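Local coordinates for protein sialidase B (PDB 4XJW) that catalyses the release of terminal sialic acid from glycoproteins, glycolipids and oligosaccharides, acting as an intramolecular trans-sialidase of glycosyl hydrolase family 33, at residues F195-S200 against H642-V647; D199-N204 against S252-A257; N204-P209 against S221-R226; I237-S242 against A285-S290. The protein carries 1 engineered substitution. One frame throughout, in Å; residues are numbered along the deposited sequence.

Contact 1 of 4, residues F195-S200 against H642-V647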
loop_
_atom_site.group_PDB
_atom_site.type_symbol
_atom_site.label_atom_id
_atom_site.label_comp_id
_atom_site.label_asym_id
_atom_site.label_seq_id
_atom_site.Cartn_x
_atom_site.Cartn_y
_atom_site.Cartn_z
ATOM N N PHE A 195 -7.106 -6.782 0.116
ATOM C CA PHE A 195 -5.883 -7.570 0.068
ATOM C C PHE A 195 -5.353 -7.687 1.485
ATOM O O PHE A 195 -5.424 -6.726 2.256
ATOM C CB PHE A 195 -4.857 -6.854 -0.821
ATOM C CG PHE A 195 -5.373 -6.550 -2.199
ATOM C CD1 PHE A 195 -5.366 -7.533 -3.187
ATOM C CD2 PHE A 195 -5.888 -5.293 -2.505
ATOM C CE1 PHE A 195 -5.863 -7.281 -4.472
ATOM C CE2 PHE A 195 -6.379 -5.018 -3.796
ATOM C CZ PHE A 195 -6.353 -6.002 -4.777
ATOM N N GLN A 196 -4.850 -8.857 1.861
ATOM C CA GLN A 196 -4.377 -9.008 3.232
ATOM C C GLN A 196 -3.342 -10.106 3.344
ATOM O O GLN A 196 -3.304 -11.002 2.518
ATOM C CB GLN A 196 -5.547 -9.282 4.184
ATOM C CG GLN A 196 -6.313 -10.559 3.866
ATOM C CD GLN A 196 -7.764 -10.469 4.289
ATOM O OE1 GLN A 196 -8.077 -10.489 5.472
ATOM N NE2 GLN A 196 -8.663 -10.355 3.309
ATOM N N SER A 197 -2.494 -10.021 4.365
ATOM C CA SER A 197 -1.472 -11.042 4.600
ATOM C C SER A 197 -2.051 -12.447 4.682
ATOM O O SER A 197 -3.020 -12.688 5.397
ATOM C CB SER A 197 -0.727 -10.743 5.894
ATOM O OG SER A 197 -0.078 -9.503 5.823
ATOM N N GLY A 198 -1.457 -13.375 3.943
ATOM C CA GLY A 198 -1.887 -14.763 4.004
ATOM C C GLY A 198 -2.942 -15.117 2.977
ATOM O O GLY A 198 -3.395 -16.269 2.893
ATOM N N ASP A 199 -3.355 -14.127 2.191
ATOM C CA ASP A 199 -4.255 -14.403 1.079
ATOM C C ASP A 199 -3.561 -15.101 -0.096
ATOM O O ASP A 199 -2.397 -15.496 -0.005
ATOM C CB ASP A 199 -5.038 -13.145 0.645
ATOM C CG ASP A 199 -4.186 -12.094 -0.072
ATOM O OD1 ASP A 199 -3.031 -12.374 -0.451
ATOM O OD2 ASP A 199 -4.713 -10.970 -0.290
ATOM N N SER A 200 -4.289 -15.246 -1.197
ATOM C CA SER A 200 -3.793 -15.962 -2.374
ATOM C C SER A 200 -2.508 -15.398 -2.988
ATOM O O SER A 200 -1.814 -16.109 -3.723
ATOM C CB SER A 200 -4.872 -15.967 -3.450
ATOM O OG SER A 200 -5.254 -14.642 -3.762
ATOM N N HIS A 642 7.423 -1.752 6.324
ATOM C CA HIS A 642 7.149 -3.179 6.533
ATOM C C HIS A 642 6.027 -3.451 7.535
ATOM O O HIS A 642 6.186 -4.263 8.466
ATOM C CB HIS A 642 8.429 -3.927 6.949
ATOM C CG HIS A 642 9.645 -3.508 6.174
ATOM N ND1 HIS A 642 9.604 -3.222 4.824
ATOM C CD2 HIS A 642 10.913 -3.266 6.578
ATOM C CE1 HIS A 642 10.809 -2.843 4.426
ATOM N NE2 HIS A 642 11.627 -2.877 5.465
ATOM N N LEU A 643 4.894 -2.783 7.327
ATOM C CA LEU A 643 3.701 -3.002 8.137
ATOM C C LEU A 643 2.707 -3.795 7.325
ATOM O O LEU A 643 2.504 -3.495 6.144
ATOM C CB LEU A 643 3.054 -1.678 8.549
ATOM C CG LEU A 643 3.952 -0.632 9.215
ATOM C CD1 LEU A 643 3.192 0.666 9.452
ATOM C CD2 LEU A 643 4.545 -1.149 10.509
ATOM N N SER A 644 2.080 -4.772 7.971
ATOM C CA SER A 644 1.057 -5.572 7.310
ATOM C C SER A 644 -0.363 -5.061 7.550
ATOM O O SER A 644 -0.698 -4.544 8.624
ATOM C CB SER A 644 1.173 -7.025 7.739
ATOM O OG SER A 644 2.400 -7.568 7.305
ATOM N N ASN A 645 -1.197 -5.205 6.522
ATOM C CA ASN A 645 -2.630 -4.928 6.621
ATOM C C ASN A 645 -2.945 -3.490 6.998
ATOM O O ASN A 645 -3.837 -3.218 7.817
ATOM C CB ASN A 645 -3.307 -5.918 7.582
ATOM C CG ASN A 645 -3.376 -7.317 7.026
ATOM O OD1 ASN A 645 -2.879 -7.589 5.936
ATOM N ND2 ASN A 645 -3.987 -8.226 7.783
ATOM N N VAL A 646 -2.214 -2.572 6.369
ATOM C CA VAL A 646 -2.457 -1.137 6.526
ATOM C C VAL A 646 -3.171 -0.508 5.325
ATOM O O VAL A 646 -3.645 0.619 5.422
ATOM C CB VAL A 646 -1.161 -0.374 6.843
ATOM C CG1 VAL A 646 -0.691 -0.707 8.263
ATOM C CG2 VAL A 646 -0.074 -0.705 5.798
ATOM N N VAL A 647 -3.258 -1.240 4.207
ATOM C CA VAL A 647 -4.071 -0.791 3.068
ATOM C C VAL A 647 -5.498 -1.257 3.362
ATOM O O VAL A 647 -5.773 -2.456 3.454
ATOM C CB VAL A 647 -3.586 -1.362 1.725
ATOM C CG1 VAL A 647 -4.513 -0.923 0.577
ATOM C CG2 VAL A 647 -2.147 -0.899 1.432
HETATM O O HOH W 1 -6.797 -4.308 1.793
HETATM O O HOH W 2 -3.875 -4.614 3.581
HETATM O O HOH W 3 -0.337 -6.822 4.370
HETATM O O HOH W 4 -4.143 -11.128 7.323
#
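Ser-197 N donates to Asn-645 OD1 over 2.9 Å, a nearly straight bond (169° at the hydrogen) that arrives in the plane of the amide carbonyl, on a lone pair. The Asn-645 amide reaches across because its CG lies opposite its own carbonyl carbon (chi1 -70°). OD1 also rests 3.6 Å from Gln-196 CB, while the remainder of the glutamine chain leads off. Ser-197 OG packs against Asn-645 OD1 at 3.4 Å, although its strongest partner is Asn-204 OD1, farther along the same loop. Water carries much of the rest. One water accepts from Asn-645 ND2 at 2.9 Å and donates a hydrogen bond to Ser-197 O at 2.7 Å; another accepts from Asn-645 N and donates to Ser-197 OG. Beyond them, Phe-195 O and Val-647 O stand 4.4 Å apart, with two waters between them, each within bonding distance of both carbonyls; acceptors outnumber protons there, so not every link can be made at once. The loop at 196-199 is a type II turn, closed by Asp-199 N to Gln-196 O, and Asp-199 OD2 receives Gln-196 N at 3.0 Å from above the carboxylate plane. Arg-91, from the N-terminal lectin-like domain, bonds to Ser-644 O, so the pair of loops sits beside the interface between that domain and the catalytic one. With ND2 and OD1 each engaged, the Asn-645 amide is fixed against rotation, and one direct bond and a few bridging waters join the loops.

Contact 2 of 4, residues D199-N204 against S252-A257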
loop_
_atom_site.group_PDB
_atom_site.type_symbol
_atom_site.label_atom_id
_atom_site.label_comp_id
_atom_site.label_asym_id
_atom_site.label_seq_id
_atom_site.Cartn_x
_atom_site.Cartn_y
_atom_site.Cartn_z
ATOM N N ASP A 199 -3.355 -14.127 2.191
ATOM C CA ASP A 199 -4.255 -14.403 1.079
ATOM C C ASP A 199 -3.561 -15.101 -0.096
ATOM O O ASP A 199 -2.397 -15.496 -0.005
ATOM C CB ASP A 199 -5.038 -13.145 0.645
ATOM C CG ASP A 199 -4.186 -12.094 -0.072
ATOM O OD1 ASP A 199 -3.031 -12.374 -0.451
ATOM O OD2 ASP A 199 -4.713 -10.970 -0.290
ATOM N N SER A 200 -4.289 -15.246 -1.197
ATOM C CA SER A 200 -3.793 -15.962 -2.374
ATOM C C SER A 200 -2.508 -15.398 -2.988
ATOM O O SER A 200 -1.814 -16.109 -3.723
ATOM C CB SER A 200 -4.872 -15.967 -3.450
ATOM O OG SER A 200 -5.254 -14.642 -3.762
ATOM N N THR A 201 -2.198 -14.130 -2.722
ATOM C CA THR A 201 -0.985 -13.530 -3.284
ATOM C C THR A 201 0.273 -14.020 -2.582
ATOM O O THR A 201 1.350 -14.048 -3.183
ATOM C CB THR A 201 -0.984 -11.979 -3.234
ATOM O OG1 THR A 201 -0.868 -11.520 -1.878
ATOM C CG2 THR A 201 -2.235 -11.404 -3.882
ATOM N N GLN A 202 0.113 -14.411 -1.318
ATOM C CA GLN A 202 1.224 -14.760 -0.432
ATOM C C GLN A 202 2.247 -13.642 -0.249
ATOM O O GLN A 202 3.358 -13.873 0.232
ATOM C CB GLN A 202 1.880 -16.076 -0.857
ATOM C CG GLN A 202 0.957 -17.273 -0.651
ATOM C CD GLN A 202 0.680 -17.566 0.819
ATOM O OE1 GLN A 202 -0.414 -17.298 1.333
ATOM N NE2 GLN A 202 1.660 -18.145 1.496
ATOM N N ALA A 203 1.866 -12.420 -0.601
ATOM C CA ALA A 203 2.687 -11.286 -0.204
ATOM C C ALA A 203 2.268 -10.849 1.179
ATOM O O ALA A 203 1.080 -10.800 1.500
ATOM C CB ALA A 203 2.535 -10.136 -1.182
ATOM N N ASN A 204 3.244 -10.511 2.005
ATOM C CA ASN A 204 2.941 -10.036 3.340
ATOM C C ASN A 204 2.688 -8.534 3.373
ATOM O O ASN A 204 2.238 -8.011 4.392
ATOM C CB ASN A 204 4.074 -10.414 4.306
ATOM C CG ASN A 204 3.632 -10.434 5.770
ATOM O OD1 ASN A 204 2.466 -10.692 6.092
ATOM N ND2 ASN A 204 4.578 -10.167 6.669
ATOM N N SER A 252 -13.579 -10.368 -4.100
ATOM C CA SER A 252 -13.107 -11.664 -4.575
ATOM C C SER A 252 -11.713 -12.006 -4.076
ATOM O O SER A 252 -10.914 -11.116 -3.776
ATOM C CB SER A 252 -13.111 -11.702 -6.104
ATOM O OG SER A 252 -12.167 -10.759 -6.627
ATOM N N GLU A 253 -11.402 -13.297 -4.006
ATOM C CA GLU A 253 -10.036 -13.702 -3.668
ATOM C C GLU A 253 -9.128 -13.153 -4.763
ATOM O O GLU A 253 -9.428 -13.275 -5.943
ATOM C CB GLU A 253 -9.908 -15.224 -3.570
ATOM C CG GLU A 253 -8.581 -15.695 -2.945
ATOM C CD GLU A 253 -8.404 -15.264 -1.475
ATOM O OE1 GLU A 253 -9.416 -14.916 -0.827
ATOM O OE2 GLU A 253 -7.254 -15.287 -0.960
ATOM N N PRO A 254 -8.026 -12.498 -4.380
ATOM C CA PRO A 254 -7.172 -11.865 -5.392
ATOM C C PRO A 254 -6.568 -12.834 -6.414
ATOM O O PRO A 254 -6.349 -14.021 -6.129
ATOM C CB PRO A 254 -6.044 -11.268 -4.555
ATOM C CG PRO A 254 -6.665 -11.005 -3.215
ATOM C CD PRO A 254 -7.583 -12.198 -3.010
ATOM N N ILE A 255 -6.319 -12.306 -7.605
ATOM C CA ILE A 255 -5.569 -13.019 -8.634
ATOM C C ILE A 255 -4.446 -12.107 -9.076
ATOM O O ILE A 255 -4.423 -10.929 -8.694
ATOM C CB ILE A 255 -6.442 -13.404 -9.856
ATOM C CG1 ILE A 255 -6.999 -12.155 -10.563
ATOM C CG2 ILE A 255 -7.531 -14.352 -9.417
ATOM C CD1 ILE A 255 -7.667 -12.443 -11.912
ATOM N N PHE A 256 -3.521 -12.629 -9.877
ATOM C CA PHE A 256 -2.472 -11.771 -10.429
ATOM C C PHE A 256 -2.837 -11.259 -11.809
ATOM O O PHE A 256 -3.327 -12.013 -12.652
ATOM C CB PHE A 256 -1.111 -12.485 -10.518
ATOM C CG PHE A 256 -0.547 -12.899 -9.196
ATOM C CD1 PHE A 256 -0.185 -11.945 -8.249
ATOM C CD2 PHE A 256 -0.350 -14.239 -8.899
ATOM C CE1 PHE A 256 0.338 -12.337 -7.021
ATOM C CE2 PHE A 256 0.171 -14.635 -7.685
ATOM C CZ PHE A 256 0.519 -13.686 -6.741
ATOM N N ALA A 257 -2.576 -9.972 -12.026
ATOM C CA ALA A 257 -2.655 -9.354 -13.344
ATOM C C ALA A 257 -1.307 -9.393 -14.054
ATOM O O ALA A 257 -1.246 -9.574 -15.279
ATOM C CB ALA A 257 -3.163 -7.921 -13.245
#
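Two hydrogen bonds bind the turn at 199-202 to 252-257, both from Ser-200. Its OG donates to Pro-254 O at 2.7 Å, approaching 36° above the carbonyl plane rather than on a lone pair. Its backbone N points to Glu-253 OE2 at 3.0 Å, meeting that oxygen nearly end-on to the C-O bond, although the hydrogen angle of 144° is bent. Glu-253 can offer the oxygen because its chain folds back at chi2 (64°). Inside 199-204, further bonds set the shape that presents Ser-200: Asp-199 OD1 takes the Thr-201 hydroxyl on its syn lone pair at 2.7 Å and also Thr-201 N, an Asx turn, while Thr-201 OG1 accepts from Ala-203 N, an ST turn. Van der Waals packing supplies the remainder. The Pro-254 ring lies against Asp-199, Ser-200 and Thr-201, with CG 3.5 Å from Asp-199 OD2 and CB 3.9 Å from Thr-201 CG2, the threonine crossing it at about a right angle. Phe-256 brings the edge of its ring to Thr-201, whose O lies near the ring plane, 3.7 Å from Phe-256 CZ; that carbonyl is also bonded to Tyr-227 OH. Asp-199 OD2 and Glu-253 OE2, probably both negative, are 5.1 Å apart without touching. Glu-253 ends the first BNR repeat, and strand 255-256 is an outermost strand of the four-stranded antiparallel sheet, beside strand 237-244, while the turn of 199-202 leads on to strand 205-213 at the sheet's other edge.

Contact 3 of 4, residues N204-P209 against S221-R226. With DMS (dimethyl sulfoxide), chain C.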
loop_
_atom_site.group_PDB
_atom_site.type_symbol
_atom_site.label_atom_id
_atom_site.label_comp_id
_atom_site.label_asym_id
_atom_site.label_seq_id
_atom_site.Cartn_x
_atom_site.Cartn_y
_atom_site.Cartn_z
ATOM N N ASN A 204 3.244 -10.511 2.005
ATOM C CA ASN A 204 2.941 -10.036 3.340
ATOM C C ASN A 204 2.688 -8.534 3.373
ATOM O O ASN A 204 2.238 -8.011 4.392
ATOM C CB ASN A 204 4.074 -10.414 4.306
ATOM C CG ASN A 204 3.632 -10.434 5.770
ATOM O OD1 ASN A 204 2.466 -10.692 6.092
ATOM N ND2 ASN A 204 4.578 -10.167 6.669
ATOM N N TYR A 205 2.952 -7.844 2.257
ATOM C CA TYR A 205 2.851 -6.375 2.214
ATOM C C TYR A 205 2.133 -5.912 0.960
ATOM O O TYR A 205 2.184 -6.584 -0.070
ATOM C CB TYR A 205 4.241 -5.730 2.316
ATOM C CG TYR A 205 5.013 -6.285 3.491
ATOM C CD1 TYR A 205 4.802 -5.791 4.782
ATOM C CD2 TYR A 205 5.866 -7.364 3.320
ATOM C CE1 TYR A 205 5.469 -6.334 5.875
ATOM C CE2 TYR A 205 6.534 -7.915 4.398
ATOM C CZ TYR A 205 6.327 -7.407 5.660
ATOM O OH TYR A 205 6.981 -7.985 6.713
ATOM N N PHE A 206 1.458 -4.769 1.056
ATOM C CA PHE A 206 0.733 -4.203 -0.083
ATOM C C PHE A 206 0.933 -2.711 -0.105
ATOM O O PHE A 206 1.041 -2.079 0.950
ATOM C CB PHE A 206 -0.765 -4.522 -0.001
ATOM C CG PHE A 206 -1.049 -5.980 -0.020
ATOM C CD1 PHE A 206 -1.117 -6.667 -1.222
ATOM C CD2 PHE A 206 -1.178 -6.680 1.167
ATOM C CE1 PHE A 206 -1.330 -8.023 -1.242
ATOM C CE2 PHE A 206 -1.418 -8.042 1.157
ATOM C CZ PHE A 206 -1.479 -8.718 -0.049
ATOM N N ARG A 207 0.994 -2.149 -1.311
ATOM C CA ARG A 207 1.136 -0.705 -1.485
ATOM C C ARG A 207 0.486 -0.331 -2.804
ATOM O O ARG A 207 0.249 -1.186 -3.668
ATOM C CB ARG A 207 2.610 -0.240 -1.510
ATOM C CG ARG A 207 3.279 -0.025 -0.118
ATOM C CD ARG A 207 4.209 1.209 -0.119
ATOM N NE ARG A 207 3.529 2.485 -0.312
ATOM C CZ ARG A 207 4.149 3.641 -0.577
ATOM N NH1 ARG A 207 5.475 3.669 -0.680
ATOM N NH2 ARG A 207 3.440 4.778 -0.742
ATOM N N ILE A 208 0.211 0.959 -2.956
ATOM C CA ILE A 208 -0.217 1.546 -4.226
ATOM C C ILE A 208 -1.593 1.033 -4.701
ATOM O O ILE A 208 -1.703 0.416 -5.756
ATOM C CB ILE A 208 0.821 1.334 -5.370
ATOM C CG1 ILE A 208 2.270 1.393 -4.872
ATOM C CG2 ILE A 208 0.637 2.392 -6.436
ATOM C CD1 ILE A 208 2.658 2.707 -4.196
ATOM N N PRO A 209 -2.650 1.307 -3.926
ATOM C CA PRO A 209 -3.994 0.817 -4.260
ATOM C C PRO A 209 -4.626 1.598 -5.400
ATOM O O PRO A 209 -4.350 2.794 -5.582
ATOM C CB PRO A 209 -4.784 1.109 -2.988
ATOM C CG PRO A 209 -4.076 2.295 -2.372
ATOM C CD PRO A 209 -2.626 2.055 -2.655
ATOM N N SER A 221 -10.239 -3.411 -8.173
ATOM C CA SER A 221 -9.092 -2.826 -7.472
ATOM C C SER A 221 -7.828 -3.533 -7.896
ATOM O O SER A 221 -7.803 -4.749 -8.027
ATOM C CB SER A 221 -9.276 -2.950 -5.951
ATOM O OG SER A 221 -8.106 -2.540 -5.231
ATOM N N SER A 222 -6.764 -2.763 -8.114
ATOM C CA SER A 222 -5.431 -3.350 -8.273
ATOM C C SER A 222 -4.481 -2.838 -7.198
ATOM O O SER A 222 -4.783 -1.857 -6.504
ATOM C CB SER A 222 -4.850 -3.130 -9.675
ATOM O OG SER A 222 -4.629 -1.764 -9.959
ATOM N N ILE A 223 -3.351 -3.526 -7.049
ATOM C CA ILE A 223 -2.430 -3.265 -5.948
ATOM C C ILE A 223 -1.067 -3.847 -6.273
ATOM O O ILE A 223 -0.959 -4.785 -7.069
ATOM C CB ILE A 223 -2.983 -3.882 -4.628
ATOM C CG1 ILE A 223 -2.272 -3.320 -3.399
ATOM C CG2 ILE A 223 -2.808 -5.387 -4.588
ATOM C CD1 ILE A 223 -3.128 -2.482 -2.558
ATOM N N ASP A 224 -0.027 -3.261 -5.686
ATOM C CA ASP A 224 1.289 -3.895 -5.617
ATOM C C ASP A 224 1.257 -4.911 -4.485
ATOM O O ASP A 224 1.030 -4.539 -3.333
ATOM C CB ASP A 224 2.364 -2.872 -5.234
ATOM C CG ASP A 224 2.833 -1.989 -6.382
ATOM O OD1 ASP A 224 2.105 -1.732 -7.361
ATOM O OD2 ASP A 224 3.976 -1.496 -6.253
ATOM N N ALA A 225 1.468 -6.182 -4.817
ATOM C CA ALA A 225 1.665 -7.236 -3.842
ATOM C C ALA A 225 3.183 -7.252 -3.623
ATOM O O ALA A 225 3.931 -7.696 -4.495
ATOM C CB ALA A 225 1.172 -8.569 -4.396
ATOM N N ARG A 226 3.631 -6.730 -2.486
ATOM C CA ARG A 226 5.057 -6.522 -2.269
ATOM C C ARG A 226 5.614 -7.578 -1.321
ATOM O O ARG A 226 5.152 -7.726 -0.179
ATOM C CB ARG A 226 5.316 -5.097 -1.767
ATOM C CG ARG A 226 4.869 -4.007 -2.752
ATOM C CD ARG A 226 5.658 -2.720 -2.567
ATOM N NE ARG A 226 5.325 -1.744 -3.601
ATOM C CZ ARG A 226 5.840 -0.523 -3.667
ATOM N NH1 ARG A 226 6.716 -0.124 -2.749
ATOM N NH2 ARG A 226 5.481 0.289 -4.651
HETATM S S DMS C . 5.504 4.555 -5.683
HETATM O O DMS C . 5.579 3.077 -5.948
HETATM C C1 DMS C . 5.792 4.817 -3.910
HETATM C C2 DMS C . 7.046 5.277 -6.308
HETATM O O HOH W 5 -0.367 -0.727 -7.966
#
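Arg-207 and Arg-226 cross at a slant on one face of the hairpin, Arg-207 CB sitting 3.7 Å above the Arg-226 guanidinium and offset toward its rim; the two guanidinium planes are 56° apart. A dimethyl sulfoxide, probably from the crystallisation liquor, touches both: its oxygen takes a bond from Arg-226 NH2 at 3.1 Å in the guanidinium plane, and its C1 touches Arg-207 NH1. Ile-208 CG1 packs 3.4 Å from Arg-226 NH2. In the next shell Arg-226 grips Asp-224 side-on in a salt bridge, NE and NH2 both converging on OD2, at 3.0 and 2.8 Å; an extended chain from CG to NE brings Arg-226 to it. One water donates to both Asp-224 OD1 and Ile-208 O. Outside the hairpin, Glu-631 forms a salt bridge with Arg-207 NE, and Asp-232, the probable proton acceptor, one with Arg-226 NH1. The backbones that set this spacing are antiparallel. Arg-207 and Asp-224 exchange two bonds, while of the Tyr-205 and Arg-226 pair Arg-226 N to Tyr-205 O is firm at 2.8 Å and the reverse one weak. Phe-206 and Ala-225 face the other side, where Phe-206 CB meets Ile-223 CG1 at 3.9 Å. Phe-206 to Pro-209 spell the FRIP sequence of bacterial sialidases, on the first blade of the propeller, and by similarity Arg-207 binds substrate.

Contact 4 of 4, residues I237-S242 against A285-S290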
loop_
_atom_site.group_PDB
_atom_site.type_symbol
_atom_site.label_atom_id
_atom_site.label_comp_id
_atom_site.label_asym_id
_atom_site.label_seq_id
_atom_site.Cartn_x
_atom_site.Cartn_y
_atom_site.Cartn_z
ATOM N N ILE A 237 7.888 -7.783 -6.565
ATOM C CA ILE A 237 6.543 -7.235 -6.481
ATOM C C ILE A 237 5.737 -7.742 -7.667
ATOM O O ILE A 237 6.248 -7.760 -8.788
ATOM C CB ILE A 237 6.560 -5.690 -6.541
ATOM C CG1 ILE A 237 7.481 -5.103 -5.470
ATOM C CG2 ILE A 237 5.127 -5.140 -6.451
ATOM C CD1 ILE A 237 7.794 -3.616 -5.676
ATOM N N ASN A 238 4.491 -8.162 -7.413
ATOM C CA ASN A 238 3.545 -8.530 -8.470
ATOM C C ASN A 238 2.374 -7.546 -8.438
ATOM O O ASN A 238 2.166 -6.881 -7.434
ATOM C CB ASN A 238 2.995 -9.950 -8.235
ATOM C CG ASN A 238 4.024 -11.055 -8.481
ATOM O OD1 ASN A 238 4.920 -10.925 -9.307
ATOM N ND2 ASN A 238 3.868 -12.169 -7.766
ATOM N N ILE A 239 1.592 -7.479 -9.513
ATOM C CA ILE A 239 0.339 -6.710 -9.499
ATOM C C ILE A 239 -0.824 -7.666 -9.284
ATOM O O ILE A 239 -0.980 -8.633 -10.030
ATOM C CB ILE A 239 0.118 -5.936 -10.810
ATOM C CG1 ILE A 239 1.327 -5.053 -11.155
ATOM C CG2 ILE A 239 -1.158 -5.104 -10.716
ATOM C CD1 ILE A 239 1.731 -4.063 -10.051
ATOM N N ALA A 240 -1.631 -7.407 -8.255
ATOM C CA ALA A 240 -2.775 -8.265 -7.936
ATOM C C ALA A 240 -4.066 -7.477 -8.098
ATOM O O ALA A 240 -4.065 -6.243 -8.033
ATOM C CB ALA A 240 -2.661 -8.825 -6.511
ATOM N N THR A 241 -5.164 -8.197 -8.316
ATOM C CA THR A 241 -6.480 -7.568 -8.471
ATOM C C THR A 241 -7.557 -8.320 -7.703
ATOM O O THR A 241 -7.429 -9.522 -7.449
ATOM C CB THR A 241 -6.930 -7.429 -9.961
ATOM O OG1 THR A 241 -7.033 -8.717 -10.568
ATOM C CG2 THR A 241 -5.942 -6.628 -10.788
ATOM N N SER A 242 -8.609 -7.584 -7.355
ATOM C CA SER A 242 -9.813 -8.126 -6.722
ATOM C C SER A 242 -11.008 -7.265 -7.146
ATOM O O SER A 242 -10.846 -6.091 -7.450
ATOM C CB SER A 242 -9.639 -8.113 -5.197
ATOM O OG SER A 242 -10.840 -8.482 -4.521
ATOM N N ALA A 285 13.069 -9.660 -10.692
ATOM C CA ALA A 285 12.280 -8.771 -11.547
ATOM C C ALA A 285 11.029 -8.355 -10.766
ATOM O O ALA A 285 10.637 -9.013 -9.795
ATOM C CB ALA A 285 11.918 -9.478 -12.845
ATOM N N SER A 286 10.406 -7.252 -11.168
ATOM C CA SER A 286 9.214 -6.796 -10.471
ATOM C C SER A 286 8.321 -5.943 -11.361
ATOM O O SER A 286 8.742 -5.453 -12.411
ATOM C CB SER A 286 9.580 -6.024 -9.200
ATOM O OG SER A 286 10.341 -4.854 -9.512
ATOM N N PHE A 287 7.075 -5.786 -10.924
ATOM C CA PHE A 287 6.174 -4.787 -11.493
ATOM C C PHE A 287 5.897 -3.777 -10.403
ATOM O O PHE A 287 5.979 -4.101 -9.225
ATOM C CB PHE A 287 4.857 -5.410 -11.951
ATOM C CG PHE A 287 5.023 -6.506 -12.970
ATOM C CD1 PHE A 287 5.182 -7.830 -12.563
ATOM C CD2 PHE A 287 4.999 -6.218 -14.331
ATOM C CE1 PHE A 287 5.322 -8.847 -13.505
ATOM C CE2 PHE A 287 5.152 -7.226 -15.281
ATOM C CZ PHE A 287 5.319 -8.544 -14.858
ATOM N N ILE A 288 5.579 -2.546 -10.773
ATOM C CA ILE A 288 5.327 -1.543 -9.745
ATOM C C ILE A 288 4.450 -0.434 -10.309
ATOM O O ILE A 288 4.623 -0.056 -11.459
ATOM C CB ILE A 288 6.666 -1.020 -9.155
ATOM C CG1 ILE A 288 6.428 0.100 -8.130
ATOM C CG2 ILE A 288 7.619 -0.578 -10.286
ATOM C CD1 ILE A 288 7.658 0.402 -7.272
ATOM N N ASP A 289 3.488 0.043 -9.506
ATOM C CA ASP A 289 2.614 1.169 -9.881
ATOM C C ASP A 289 1.656 0.842 -11.018
ATOM O O ASP A 289 1.992 0.983 -12.193
ATOM C CB ASP A 289 3.421 2.444 -10.207
ATOM C CG ASP A 289 4.150 2.998 -9.001
ATOM O OD1 ASP A 289 3.913 2.505 -7.877
ATOM O OD2 ASP A 289 4.975 3.925 -9.167
ATOM N N SER A 290 0.452 0.417 -10.658
ATOM C CA SER A 290 -0.532 0.027 -11.655
ATOM C C SER A 290 -1.627 1.062 -11.846
ATOM O O SER A 290 -1.864 1.915 -10.975
ATOM C CB SER A 290 -1.146 -1.338 -11.319
ATOM O OG SER A 290 -1.915 -1.293 -10.127
#
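Ile-237 O takes the one backbone bond between the strands, from Phe-287 N at 3.0 Å and almost straight (172°), the donor standing above the carbonyl plane. Ser-286 CA adds a CA-H...O contact to the same oxygen at 3.5 Å. The side chain of Ile-237 closes tightly over the neighbouring peptide: CG2 is 3.1 Å from Phe-287 O, and CD1 meets Ile-288 CD1 at 4.3 Å. Ile-237 N and Phe-287 O are buried here without a polar partner. Asn-238 turns its CB away, and its amide is taken up by Phe-260 N and Tyr-227 OH. The strands meet at 57°, as members of two different sheets: 237-244 is the third strand of the first propeller blade, and 286-294 lies in the following one, in keeping with the six-bladed sialidase fold. Next comes Ile-239, pointing at the second strand. Its CG1 lies opposite the carbonyl carbon (chi1 -54°) and presses 3.6 Å against Phe-287 CB, the two side chains crossing at about a right angle; its CG2 branch reaches Ser-290 CB at 3.8 Å. The Phe-287 ring itself stacks on Phe-260 and meets Phe-436 edge-to-face. Past Ile-239 the strands diverge, and Ser-290 OG is bonded to Ser-222 OG of strand 219-226.

Overall arrangement
Contacts 3 and 4 are buried and dominated by strands; contacts 1 and 2 are partly buried, contact 1 joining two loops and contact 2 setting a turn against edge strand 255-256 and the loop before it. Contact 3 holds the hairpin by backbone pairing and places charged groups toward the probable substrate site, whereas contact 4 joins two blades through aliphatic packing and one backbone bond. The two adjoin through Ala-225 N to Asn-238 O. Contact 1 relies on an amide and waters, contact 2 on a serine, a glutamate and a proline ring. They share Asp-199 and Ser-200, and contact 2 shares Asn-204 with contact 3. Phe-195 of contact 1 packs on Pro-254 and on strand 237-244.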